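Local coordinates for protein starch synthase I (Hordeum vulgare, PDB 4HLN) that belongs to the glycosyltransferases of GT-B fold, built from two Rossmann-like domains, and carries a bound glycan on its surface, at residues R550-P558 with E564-S572; T512-R523 with Y533-H544. All coordinates share one frame; numbering follows the deposited sequence.

Contact 1 of 2, residues R550-P558 with E564-S572. With GLC (alpha-D-glucopyranose), chain B; GLC (alpha-D-glucopyranose), chain C; GLC (alpha-D-glucopyranose), chain D; GLC (alpha-D-glucopyranose), chain E.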
loop_
_atom_site.group_PDB
_atom_site.type_symbol
_atom_site.label_atom_id
_atom_site.label_comp_id
_atom_site.label_asym_id
_atom_site.label_seq_id
_atom_site.Cartn_x
_atom_site.Cartn_y
_atom_site.Cartn_z
ATOM N N ARG A 550 3.791 -10.117 13.059
ATOM C CA ARG A 550 3.573 -8.729 12.683
ATOM C C ARG A 550 3.058 -8.606 11.235
ATOM O O ARG A 550 2.712 -7.515 10.775
ATOM C CB ARG A 550 4.855 -7.914 12.893
ATOM C CG ARG A 550 4.636 -6.502 13.461
ATOM C CD ARG A 550 4.021 -6.520 14.861
ATOM N NE ARG A 550 2.649 -6.011 14.875
ATOM C CZ ARG A 550 1.972 -5.700 15.980
ATOM N NH1 ARG A 550 2.544 -5.841 17.171
ATOM N NH2 ARG A 550 0.724 -5.242 15.898
ATOM N N ASP A 551 2.988 -9.726 10.521
ATOM C CA ASP A 551 2.553 -9.688 9.129
ATOM C C ASP A 551 1.023 -9.687 8.992
ATOM O O ASP A 551 0.293 -10.128 9.898
ATOM C CB ASP A 551 3.214 -10.805 8.312
ATOM C CG ASP A 551 4.715 -10.557 8.079
ATOM O OD1 ASP A 551 5.111 -9.381 7.904
ATOM O OD2 ASP A 551 5.502 -11.537 8.074
ATOM N N THR A 552 0.544 -9.163 7.866
ATOM C CA THR A 552 -0.895 -9.008 7.636
ATOM C C THR A 552 -1.636 -10.352 7.619
ATOM O O THR A 552 -2.772 -10.451 8.098
ATOM C CB THR A 552 -1.183 -8.183 6.359
ATOM O OG1 THR A 552 -1.989 -8.946 5.460
ATOM C CG2 THR A 552 0.116 -7.792 5.673
ATOM N N VAL A 553 -0.987 -11.378 7.071
ATOM C CA VAL A 553 -1.425 -12.762 7.258
ATOM C C VAL A 553 -0.369 -13.547 8.037
ATOM O O VAL A 553 0.732 -13.793 7.540
ATOM C CB VAL A 553 -1.693 -13.481 5.918
ATOM C CG1 VAL A 553 -1.932 -14.970 6.142
ATOM C CG2 VAL A 553 -2.862 -12.842 5.193
ATOM N N GLU A 554 -0.711 -13.927 9.263
ATOM C CA GLU A 554 0.168 -14.735 10.098
ATOM C C GLU A 554 -0.000 -16.220 9.744
ATOM O O GLU A 554 -1.099 -16.774 9.848
ATOM C CB GLU A 554 -0.153 -14.472 11.572
ATOM C CG GLU A 554 0.753 -15.173 12.565
ATOM C CD GLU A 554 0.261 -15.028 14.001
ATOM O OE1 GLU A 554 0.628 -15.877 14.844
ATOM O OE2 GLU A 554 -0.493 -14.069 14.283
ATOM N N THR A 555 1.077 -16.863 9.302
ATOM C CA THR A 555 0.979 -18.258 8.876
ATOM C C THR A 555 0.491 -19.168 10.004
ATOM O O THR A 555 0.825 -18.967 11.171
ATOM C CB THR A 555 2.308 -18.796 8.318
ATOM O OG1 THR A 555 2.701 -18.023 7.180
ATOM C CG2 THR A 555 2.153 -20.250 7.891
ATOM N N PHE A 556 -0.300 -20.173 9.640
ATOM C CA PHE A 556 -0.878 -21.104 10.601
ATOM C C PHE A 556 0.165 -21.906 11.351
ATOM O O PHE A 556 1.093 -22.460 10.759
ATOM C CB PHE A 556 -1.809 -22.081 9.899
ATOM C CG PHE A 556 -2.501 -23.019 10.831
ATOM C CD1 PHE A 556 -2.533 -24.376 10.576
ATOM C CD2 PHE A 556 -3.123 -22.540 11.977
ATOM C CE1 PHE A 556 -3.188 -25.247 11.448
ATOM C CE2 PHE A 556 -3.781 -23.404 12.851
ATOM C CZ PHE A 556 -3.809 -24.761 12.586
ATOM N N ASN A 557 -0.019 -21.991 12.661
ATOM C CA ASN A 557 0.880 -22.745 13.518
ATOM C C ASN A 557 0.120 -23.297 14.708
ATOM O O ASN A 557 -0.172 -22.563 15.652
ATOM C CB ASN A 557 2.018 -21.853 13.994
ATOM C CG ASN A 557 2.775 -22.454 15.144
ATOM O OD1 ASN A 557 2.965 -23.672 15.211
ATOM N ND2 ASN A 557 3.204 -21.605 16.071
ATOM N N PRO A 558 -0.205 -24.597 14.664
ATOM C CA PRO A 558 -1.100 -25.230 15.641
ATOM C C PRO A 558 -0.437 -25.467 17.002
ATOM O O PRO A 558 -1.045 -26.072 17.889
ATOM C CB PRO A 558 -1.468 -26.557 14.964
ATOM C CG PRO A 558 -0.301 -26.866 14.092
ATOM C CD PRO A 558 0.276 -25.549 13.647
ATOM N N GLU A 564 -3.269 -23.068 19.152
ATOM C CA GLU A 564 -3.201 -22.740 17.727
ATOM C C GLU A 564 -3.217 -21.245 17.422
ATOM O O GLU A 564 -3.921 -20.473 18.068
ATOM C CB GLU A 564 -4.327 -23.449 16.982
ATOM C CG GLU A 564 -4.342 -24.954 17.199
ATOM C CD GLU A 564 -5.490 -25.642 16.478
ATOM O OE1 GLU A 564 -5.497 -26.890 16.412
ATOM O OE2 GLU A 564 -6.390 -24.934 15.980
ATOM N N GLU A 565 -2.429 -20.844 16.430
ATOM C CA GLU A 565 -2.292 -19.435 16.075
ATOM C C GLU A 565 -2.251 -19.261 14.564
ATOM O O GLU A 565 -1.997 -20.218 13.826
ATOM C CB GLU A 565 -1.011 -18.862 16.681
ATOM C CG GLU A 565 -0.889 -19.040 18.185
ATOM C CD GLU A 565 0.468 -18.604 18.712
ATOM O OE1 GLU A 565 1.115 -17.762 18.049
ATOM O OE2 GLU A 565 0.884 -19.109 19.782
ATOM N N GLY A 566 -2.493 -18.040 14.101
ATOM C CA GLY A 566 -2.416 -17.759 12.680
ATOM C C GLY A 566 -3.771 -17.554 12.037
ATOM O O GLY A 566 -4.802 -17.732 12.682
ATOM N N THR A 567 -3.766 -17.191 10.758
ATOM C CA THR A 567 -4.984 -16.770 10.074
ATOM C C THR A 567 -5.086 -17.306 8.658
ATOM O O THR A 567 -6.130 -17.188 8.024
ATOM C CB THR A 567 -5.085 -15.237 10.002
ATOM O OG1 THR A 567 -3.811 -14.691 9.639
ATOM C CG2 THR A 567 -5.516 -14.668 11.338
ATOM N N GLY A 568 -3.998 -17.879 8.164
ATOM C CA GLY A 568 -3.974 -18.452 6.833
ATOM C C GLY A 568 -2.578 -18.948 6.519
ATOM O O GLY A 568 -1.820 -19.262 7.423
ATOM N N TRP A 569 -2.224 -19.015 5.244
ATOM C CA TRP A 569 -0.859 -19.378 4.888
ATOM C C TRP A 569 -0.188 -18.345 4.006
ATOM O O TRP A 569 -0.689 -18.014 2.937
ATOM C CB TRP A 569 -0.820 -20.733 4.194
ATOM C CG TRP A 569 -1.021 -21.861 5.125
ATOM C CD1 TRP A 569 -0.056 -22.584 5.753
ATOM C CD2 TRP A 569 -2.273 -22.408 5.548
ATOM N NE1 TRP A 569 -0.627 -23.553 6.542
ATOM C CE2 TRP A 569 -1.990 -23.463 6.435
ATOM C CE3 TRP A 569 -3.606 -22.107 5.262
ATOM C CZ2 TRP A 569 -2.990 -24.216 7.043
ATOM C CZ3 TRP A 569 -4.597 -22.853 5.869
ATOM C CH2 TRP A 569 -4.285 -23.896 6.747
ATOM N N ALA A 570 0.950 -17.842 4.459
ATOM C CA ALA A 570 1.807 -17.026 3.611
ATOM C C ALA A 570 2.994 -17.879 3.187
ATOM O O ALA A 570 3.620 -18.534 4.020
ATOM C CB ALA A 570 2.278 -15.778 4.353
ATOM N N PHE A 571 3.297 -17.875 1.895
ATOM C CA PHE A 571 4.378 -18.697 1.371
ATOM C C PHE A 571 5.418 -17.864 0.645
ATOM O O PHE A 571 5.100 -16.859 0.017
ATOM C CB PHE A 571 3.825 -19.760 0.419
ATOM C CG PHE A 571 3.244 -19.193 -0.852
ATOM C CD1 PHE A 571 1.912 -18.793 -0.906
ATOM C CD2 PHE A 571 4.025 -19.059 -1.992
ATOM C CE1 PHE A 571 1.370 -18.280 -2.074
ATOM C CE2 PHE A 571 3.484 -18.542 -3.168
ATOM C CZ PHE A 571 2.158 -18.152 -3.209
ATOM N N SER A 572 6.666 -18.306 0.729
ATOM C CA SER A 572 7.764 -17.675 0.013
ATOM C C SER A 572 8.807 -18.745 -0.246
ATOM O O SER A 572 9.026 -19.615 0.595
ATOM C CB SER A 572 8.366 -16.528 0.831
ATOM O OG SER A 572 9.297 -15.786 0.063
HETATM C C1 GLC B . 4.515 -23.920 10.542
HETATM C C2 GLC B . 4.516 -24.880 11.715
HETATM C C3 GLC B . 3.833 -26.209 11.358
HETATM C C4 GLC B . 2.561 -26.135 10.489
HETATM C C5 GLC B . 2.793 -25.071 9.411
HETATM C C6 GLC B . 1.550 -24.714 8.617
HETATM O O2 GLC B . 5.860 -25.100 12.093
HETATM O O3 GLC B . 3.526 -26.869 12.563
HETATM O O4 GLC B . 2.341 -27.473 10.013
HETATM O O5 GLC B . 3.212 -23.867 10.021
HETATM O O6 GLC B . 1.869 -24.721 7.249
HETATM C C1 GLC C . 1.132 -27.961 9.311
HETATM C C2 GLC C . -0.293 -27.429 9.584
HETATM C C3 GLC C . -1.152 -28.123 10.665
HETATM C C4 GLC C . -0.911 -29.614 10.872
HETATM C C5 GLC C . 0.533 -29.986 10.531
HETATM C C6 GLC C . 0.640 -31.501 10.373
HETATM O O2 GLC C . -0.260 -26.042 9.832
HETATM O O3 GLC C . -2.508 -28.014 10.286
HETATM O O4 GLC C . -1.260 -30.004 12.210
HETATM O O5 GLC C . 1.015 -29.381 9.333
HETATM O O6 GLC C . 0.529 -31.838 9.009
HETATM C C1 GLC D . -2.534 -31.272 17.614
HETATM C C2 GLC D . -2.546 -30.052 18.540
HETATM C C3 GLC D . -1.160 -29.646 19.070
HETATM C C4 GLC D . -0.235 -30.809 19.483
HETATM C C5 GLC D . -0.563 -32.129 18.755
HETATM C C6 GLC D . -0.167 -33.330 19.623
HETATM O O2 GLC D . -3.151 -28.956 17.888
HETATM O O3 GLC D . -1.362 -28.800 20.187
HETATM O O4 GLC D . 1.141 -30.450 19.249
HETATM O O5 GLC D . -1.928 -32.304 18.374
HETATM O O6 GLC D . -1.006 -33.428 20.758
HETATM C C1 GLC E . -2.504 -30.763 12.274
HETATM C C2 GLC E . -3.651 -30.152 13.080
HETATM C C3 GLC E . -3.329 -30.004 14.568
HETATM C C4 GLC E . -2.812 -31.302 15.193
HETATM C C5 GLC E . -2.093 -32.224 14.193
HETATM C C6 GLC E . -2.468 -33.663 14.541
HETATM O O2 GLC E . -4.037 -28.926 12.507
HETATM O O3 GLC E . -4.513 -29.653 15.245
HETATM O O4 GLC E . -1.938 -31.054 16.302
HETATM O O5 GLC E . -2.364 -32.065 12.802
HETATM O O6 GLC E . -2.847 -34.365 13.374
#
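Phe556 and Trp569 lie side by side and point the same way, meeting where Phe556 CD1 comes 3.6 Å from Trp569 CZ2. Their planes stand 72° apart, and Phe556 CB lies over one face of the indole, offset toward its rim. Phe556 CG is anti to the backbone N (chi1 -177°), which sends the ring out along the indole and lets its rim meet the glycan. Trp569 NE1 reaches O6 of the chain B glucopyranose at 2.8 Å in a weak hydrogen bond, with O6 in the indole plane. Pro558 adds an apolar touch, its CG lying 3.7 Å from C3 of the chain C glucopyranose. At the far end the extended Glu564 side chain passes its CG along the Pro558 backbone and offers OE1 to O3 of the chain E unit, a bond of 3.2 Å; Ser596 OG holds the same oxygen.

A loop of the C-terminal Rossmann-like domain brings these residues together, turning back on itself and running into strand 569-571, which Trp569 begins. Asn557 and Glu565 form an antiparallel hydrogen-bonded pair. Between the Glu565 and Thr567 bonds, Gly566 (phi 107°) brings its CA within 4.2 Å of Phe556 CA. Thr567 N donates to Glu554 O from within its carbonyl plane. Phe556 N hydrogen-bonds to Gly568 O at 2.8 Å, nearly in line with the C=O although its N-H is bent off that line. Thr555 OG1 accepts from Ala570 N at 3.2 Å. Farther out, Arg603 NE binds Gly566 O, while helices 576-592 and 594-606 pack against Trp569, the latter also touching Phe556 through Leu600.

Contact 2 of 2, residues T512-R523 with Y533-H544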
loop_
_atom_site.group_PDB
_atom_site.type_symbol
_atom_site.label_atom_id
_atom_site.label_comp_id
_atom_site.label_asym_id
_atom_site.label_seq_id
_atom_site.Cartn_x
_atom_site.Cartn_y
_atom_site.Cartn_z
ATOM N N THR A 512 -16.099 -14.282 -2.523
ATOM C CA THR A 512 -15.393 -14.110 -1.262
ATOM C C THR A 512 -16.092 -14.893 -0.166
ATOM O O THR A 512 -15.445 -15.591 0.618
ATOM C CB THR A 512 -15.306 -12.635 -0.876
ATOM O OG1 THR A 512 -14.661 -11.927 -1.933
ATOM C CG2 THR A 512 -14.509 -12.451 0.407
ATOM N N ALA A 513 -17.418 -14.791 -0.128
ATOM C CA ALA A 513 -18.191 -15.499 0.885
ATOM C C ALA A 513 -18.268 -16.998 0.623
ATOM O O ALA A 513 -18.209 -17.782 1.560
ATOM C CB ALA A 513 -19.598 -14.894 1.029
ATOM N N GLY A 514 -18.392 -17.391 -0.645
ATOM C CA GLY A 514 -18.621 -18.785 -0.994
ATOM C C GLY A 514 -17.419 -19.701 -0.856
ATOM O O GLY A 514 -17.551 -20.837 -0.387
ATOM N N CYS A 515 -16.250 -19.200 -1.254
ATOM C CA CYS A 515 -15.003 -19.972 -1.227
ATOM C C CYS A 515 -14.492 -20.272 0.166
ATOM O O CYS A 515 -14.751 -19.531 1.116
ATOM C CB CYS A 515 -13.890 -19.233 -1.971
ATOM S SG CYS A 515 -14.172 -19.061 -3.727
ATOM N N ASP A 516 -13.724 -21.351 0.263
ATOM C CA ASP A 516 -13.122 -21.757 1.524
ATOM C C ASP A 516 -11.759 -21.108 1.650
ATOM O O ASP A 516 -11.349 -20.700 2.740
ATOM C CB ASP A 516 -13.005 -23.280 1.586
ATOM C CG ASP A 516 -14.356 -23.971 1.434
ATOM O OD1 ASP A 516 -15.283 -23.660 2.223
ATOM O OD2 ASP A 516 -14.497 -24.803 0.507
ATOM N N ILE A 517 -11.082 -21.004 0.508
ATOM C CA ILE A 517 -9.752 -20.423 0.418
ATOM C C ILE A 517 -9.719 -19.361 -0.662
ATOM O O ILE A 517 -10.352 -19.507 -1.705
ATOM C CB ILE A 517 -8.719 -21.490 0.036
ATOM C CG1 ILE A 517 -8.706 -22.600 1.082
ATOM C CG2 ILE A 517 -7.320 -20.875 -0.178
ATOM C CD1 ILE A 517 -7.877 -23.771 0.665
ATOM N N LEU A 518 -8.981 -18.288 -0.409
ATOM C CA LEU A 518 -8.775 -17.269 -1.419
ATOM C C LEU A 518 -7.295 -17.172 -1.661
ATOM O O LEU A 518 -6.501 -17.183 -0.723
ATOM C CB LEU A 518 -9.325 -15.936 -0.952
ATOM C CG LEU A 518 -9.696 -14.975 -2.076
ATOM C CD1 LEU A 518 -11.017 -15.384 -2.701
ATOM C CD2 LEU A 518 -9.787 -13.556 -1.533
ATOM N N LEU A 519 -6.920 -17.095 -2.928
ATOM C CA LEU A 519 -5.511 -17.168 -3.310
ATOM C C LEU A 519 -4.987 -15.831 -3.853
ATOM O O LEU A 519 -5.504 -15.300 -4.842
ATOM C CB LEU A 519 -5.334 -18.275 -4.346
ATOM C CG LEU A 519 -3.953 -18.459 -4.957
ATOM C CD1 LEU A 519 -2.951 -18.754 -3.854
ATOM C CD2 LEU A 519 -3.997 -19.581 -5.989
ATOM N N MET A 520 -3.965 -15.285 -3.200
ATOM C CA MET A 520 -3.355 -14.041 -3.649
ATOM C C MET A 520 -1.864 -14.233 -3.893
ATOM O O MET A 520 -1.043 -14.039 -2.995
ATOM C CB MET A 520 -3.585 -12.912 -2.635
ATOM C CG MET A 520 -5.037 -12.457 -2.481
ATOM S SD MET A 520 -6.053 -13.469 -1.367
ATOM C CE MET A 520 -5.095 -13.367 0.143
ATOM N N PRO A 521 -1.504 -14.630 -5.116
ATOM C CA PRO A 521 -0.089 -14.773 -5.493
ATOM C C PRO A 521 0.544 -13.463 -6.007
ATOM O O PRO A 521 1.291 -13.478 -6.980
ATOM C CB PRO A 521 -0.140 -15.822 -6.607
ATOM C CG PRO A 521 -1.482 -15.616 -7.241
ATOM C CD PRO A 521 -2.420 -15.166 -6.137
ATOM N N SER A 522 0.240 -12.348 -5.350
ATOM C CA SER A 522 0.762 -11.042 -5.742
ATOM C C SER A 522 2.255 -10.949 -5.499
ATOM O O SER A 522 2.756 -11.474 -4.504
ATOM C CB SER A 522 0.064 -9.936 -4.958
ATOM O OG SER A 522 -1.280 -9.768 -5.368
ATOM N N ARG A 523 2.950 -10.258 -6.403
ATOM C CA ARG A 523 4.411 -10.160 -6.395
ATOM C C ARG A 523 4.976 -9.158 -5.406
ATOM O O ARG A 523 6.059 -9.354 -4.865
ATOM C CB ARG A 523 4.911 -9.751 -7.772
ATOM C CG ARG A 523 4.389 -10.596 -8.859
ATOM C CD ARG A 523 5.093 -10.301 -10.154
ATOM N NE ARG A 523 4.874 -11.423 -11.050
ATOM C CZ ARG A 523 5.666 -12.483 -11.088
ATOM N NH1 ARG A 523 6.737 -12.530 -10.295
ATOM N NH2 ARG A 523 5.396 -13.477 -11.921
ATOM N N TYR A 533 -10.534 -8.810 3.177
ATOM C CA TYR A 533 -11.868 -9.270 2.810
ATOM C C TYR A 533 -12.026 -10.754 3.121
ATOM O O TYR A 533 -13.017 -11.179 3.730
ATOM C CB TYR A 533 -12.121 -9.039 1.330
ATOM C CG TYR A 533 -12.033 -7.600 0.888
ATOM C CD1 TYR A 533 -12.491 -6.571 1.695
ATOM C CD2 TYR A 533 -11.494 -7.273 -0.348
ATOM C CE1 TYR A 533 -12.412 -5.250 1.277
ATOM C CE2 TYR A 533 -11.415 -5.967 -0.775
ATOM C CZ TYR A 533 -11.871 -4.961 0.041
ATOM O OH TYR A 533 -11.789 -3.665 -0.397
ATOM N N ALA A 534 -11.041 -11.544 2.703
ATOM C CA ALA A 534 -11.071 -12.976 2.968
ATOM C C ALA A 534 -11.262 -13.212 4.457
ATOM O O ALA A 534 -12.216 -13.861 4.877
ATOM C CB ALA A 534 -9.793 -13.637 2.478
ATOM N N MET A 535 -10.349 -12.658 5.248
ATOM C CA MET A 535 -10.373 -12.814 6.694
ATOM C C MET A 535 -11.689 -12.311 7.276
ATOM O O MET A 535 -12.307 -12.970 8.106
ATOM C CB MET A 535 -9.179 -12.092 7.316
ATOM C CG MET A 535 -7.873 -12.916 7.295
ATOM S SD MET A 535 -6.381 -11.982 7.712
ATOM C CE MET A 535 -6.556 -11.777 9.480
ATOM N N GLN A 536 -12.123 -11.148 6.814
ATOM C CA GLN A 536 -13.375 -10.562 7.264
ATOM C C GLN A 536 -14.536 -11.515 7.021
ATOM O O GLN A 536 -15.557 -11.451 7.705
ATOM C CB GLN A 536 -13.615 -9.235 6.529
ATOM C CG GLN A 536 -14.942 -8.555 6.821
ATOM C CD GLN A 536 -15.025 -7.985 8.239
ATOM O OE1 GLN A 536 -14.123 -8.182 9.077
ATOM N NE2 GLN A 536 -16.113 -7.270 8.511
ATOM N N TYR A 537 -14.367 -12.406 6.048
ATOM C CA TYR A 537 -15.448 -13.284 5.618
ATOM C C TYR A 537 -15.254 -14.749 5.994
ATOM O O TYR A 537 -16.009 -15.611 5.537
ATOM C CB TYR A 537 -15.620 -13.176 4.105
ATOM C CG TYR A 537 -16.503 -12.041 3.708
ATOM C CD1 TYR A 537 -16.140 -10.744 3.992
ATOM C CD2 TYR A 537 -17.711 -12.260 3.058
ATOM C CE1 TYR A 537 -16.946 -9.688 3.643
ATOM C CE2 TYR A 537 -18.529 -11.205 2.703
ATOM C CZ TYR A 537 -18.135 -9.918 3.008
ATOM O OH TYR A 537 -18.913 -8.837 2.676
ATOM N N GLY A 538 -14.242 -15.041 6.805
ATOM C CA GLY A 538 -13.964 -16.419 7.176
ATOM C C GLY A 538 -13.456 -17.240 6.005
ATOM O O GLY A 538 -13.556 -18.467 5.986
ATOM N N THR A 539 -12.916 -16.554 5.008
ATOM C CA THR A 539 -12.281 -17.236 3.903
ATOM C C THR A 539 -10.786 -17.181 4.134
ATOM O O THR A 539 -10.206 -16.104 4.260
ATOM C CB THR A 539 -12.653 -16.595 2.571
ATOM O OG1 THR A 539 -14.080 -16.599 2.443
ATOM C CG2 THR A 539 -12.023 -17.359 1.400
ATOM N N VAL A 540 -10.172 -18.353 4.219
ATOM C CA VAL A 540 -8.775 -18.442 4.595
ATOM C C VAL A 540 -7.887 -18.069 3.427
ATOM O O VAL A 540 -7.975 -18.649 2.348
ATOM C CB VAL A 540 -8.408 -19.833 5.127
ATOM C CG1 VAL A 540 -6.921 -19.921 5.355
ATOM C CG2 VAL A 540 -9.137 -20.104 6.421
ATOM N N PRO A 541 -7.038 -17.068 3.638
ATOM C CA PRO A 541 -6.184 -16.592 2.560
ATOM C C PRO A 541 -4.895 -17.385 2.449
ATOM O O PRO A 541 -4.316 -17.794 3.458
ATOM C CB PRO A 541 -5.889 -15.149 2.980
ATOM C CG PRO A 541 -5.943 -15.168 4.466
ATOM C CD PRO A 541 -7.033 -16.160 4.797
ATOM N N VAL A 542 -4.471 -17.609 1.211
ATOM C CA VAL A 542 -3.142 -18.118 0.908
ATOM C C VAL A 542 -2.433 -17.093 0.018
ATOM O O VAL A 542 -2.846 -16.825 -1.110
ATOM C CB VAL A 542 -3.210 -19.474 0.189
ATOM C CG1 VAL A 542 -1.865 -19.814 -0.456
ATOM C CG2 VAL A 542 -3.664 -20.557 1.150
ATOM N N VAL A 543 -1.358 -16.522 0.533
ATOM C CA VAL A 543 -0.775 -15.346 -0.077
ATOM C C VAL A 543 0.755 -15.413 -0.147
ATOM O O VAL A 543 1.401 -16.026 0.707
ATOM C CB VAL A 543 -1.219 -14.098 0.709
ATOM C CG1 VAL A 543 -0.840 -14.241 2.174
ATOM C CG2 VAL A 543 -0.622 -12.840 0.111
ATOM N N HIS A 544 1.330 -14.799 -1.179
ATOM C CA HIS A 544 2.783 -14.664 -1.263
ATOM C C HIS A 544 3.317 -13.718 -0.200
ATOM O O HIS A 544 2.852 -12.578 -0.091
ATOM C CB HIS A 544 3.221 -14.134 -2.623
ATOM C CG HIS A 544 4.666 -13.738 -2.659
ATOM N ND1 HIS A 544 5.160 -12.778 -3.516
ATOM C CD2 HIS A 544 5.723 -14.172 -1.934
ATOM C CE1 HIS A 544 6.460 -12.643 -3.325
ATOM N NE2 HIS A 544 6.827 -13.475 -2.364
#
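Strands 517-520 and 540-544 run parallel, their axes 4.6 Å apart at an angle of 20°, in a beta-alpha-beta unit whose crossover contains helix 529-536. Asp516 O, the N and O of Leu518 and the N and O of Met520 bond in turn with Val540 N, Val540 O, Val542 N, Val542 O and His544 N, the Val542 N to Leu518 O link measuring 2.8 Å. This is the parallel core pairing of a Rossmann-like domain. Gly538, with its positive phi, is the C-prime residue of the Schellman motif that ends the helix, and Thr539 then leads into the second strand.

On one side of the sheet Ile517 and Leu519 meet Val542: Ile517 CG2 is 3.9 Å from Val542 CG2, and Leu519 CD1 is 3.7 Å from Val542 CG1. On the other side Met520 bends at chi2 and chi3 (83° and 57°), bringing CE back beside Pro541 CB and Val543 CB. Leu518 CD2 touches Ala534 CB at 4.0 Å, an apolar contact between strand and crossover helix. Ahead of the first strand, Ala513 CB of helix 505-514 lies at the edge of the Tyr537 ring, 3.8 Å from CD2. At the other end His544 ND1 donates to Ser522 O over 2.9 Å, the acceptor lying near the imidazole plane.

In the fold
Contact 2 closes along the chain before contact 1 opens, and their centres lie about 12 Å apart within the C-terminal Rossmann-like domain. Both reach its six-stranded parallel sheet, contact 1 through strand 569-571, an edge strand that neighbours strand 540-544 of contact 2. The join is direct: Phe571 N and Val543 O, like Trp569 O and Val543 N, are 2.9 Å apart and probably hydrogen-bonded. Helix 594-606 packs against both, meeting Val540 as well as Trp569. The buried parallel pairing thus continues outward, through the bonds between strands 540-544 and 569-571, to the loop that, with Trp569, lines part of the glycan pocket.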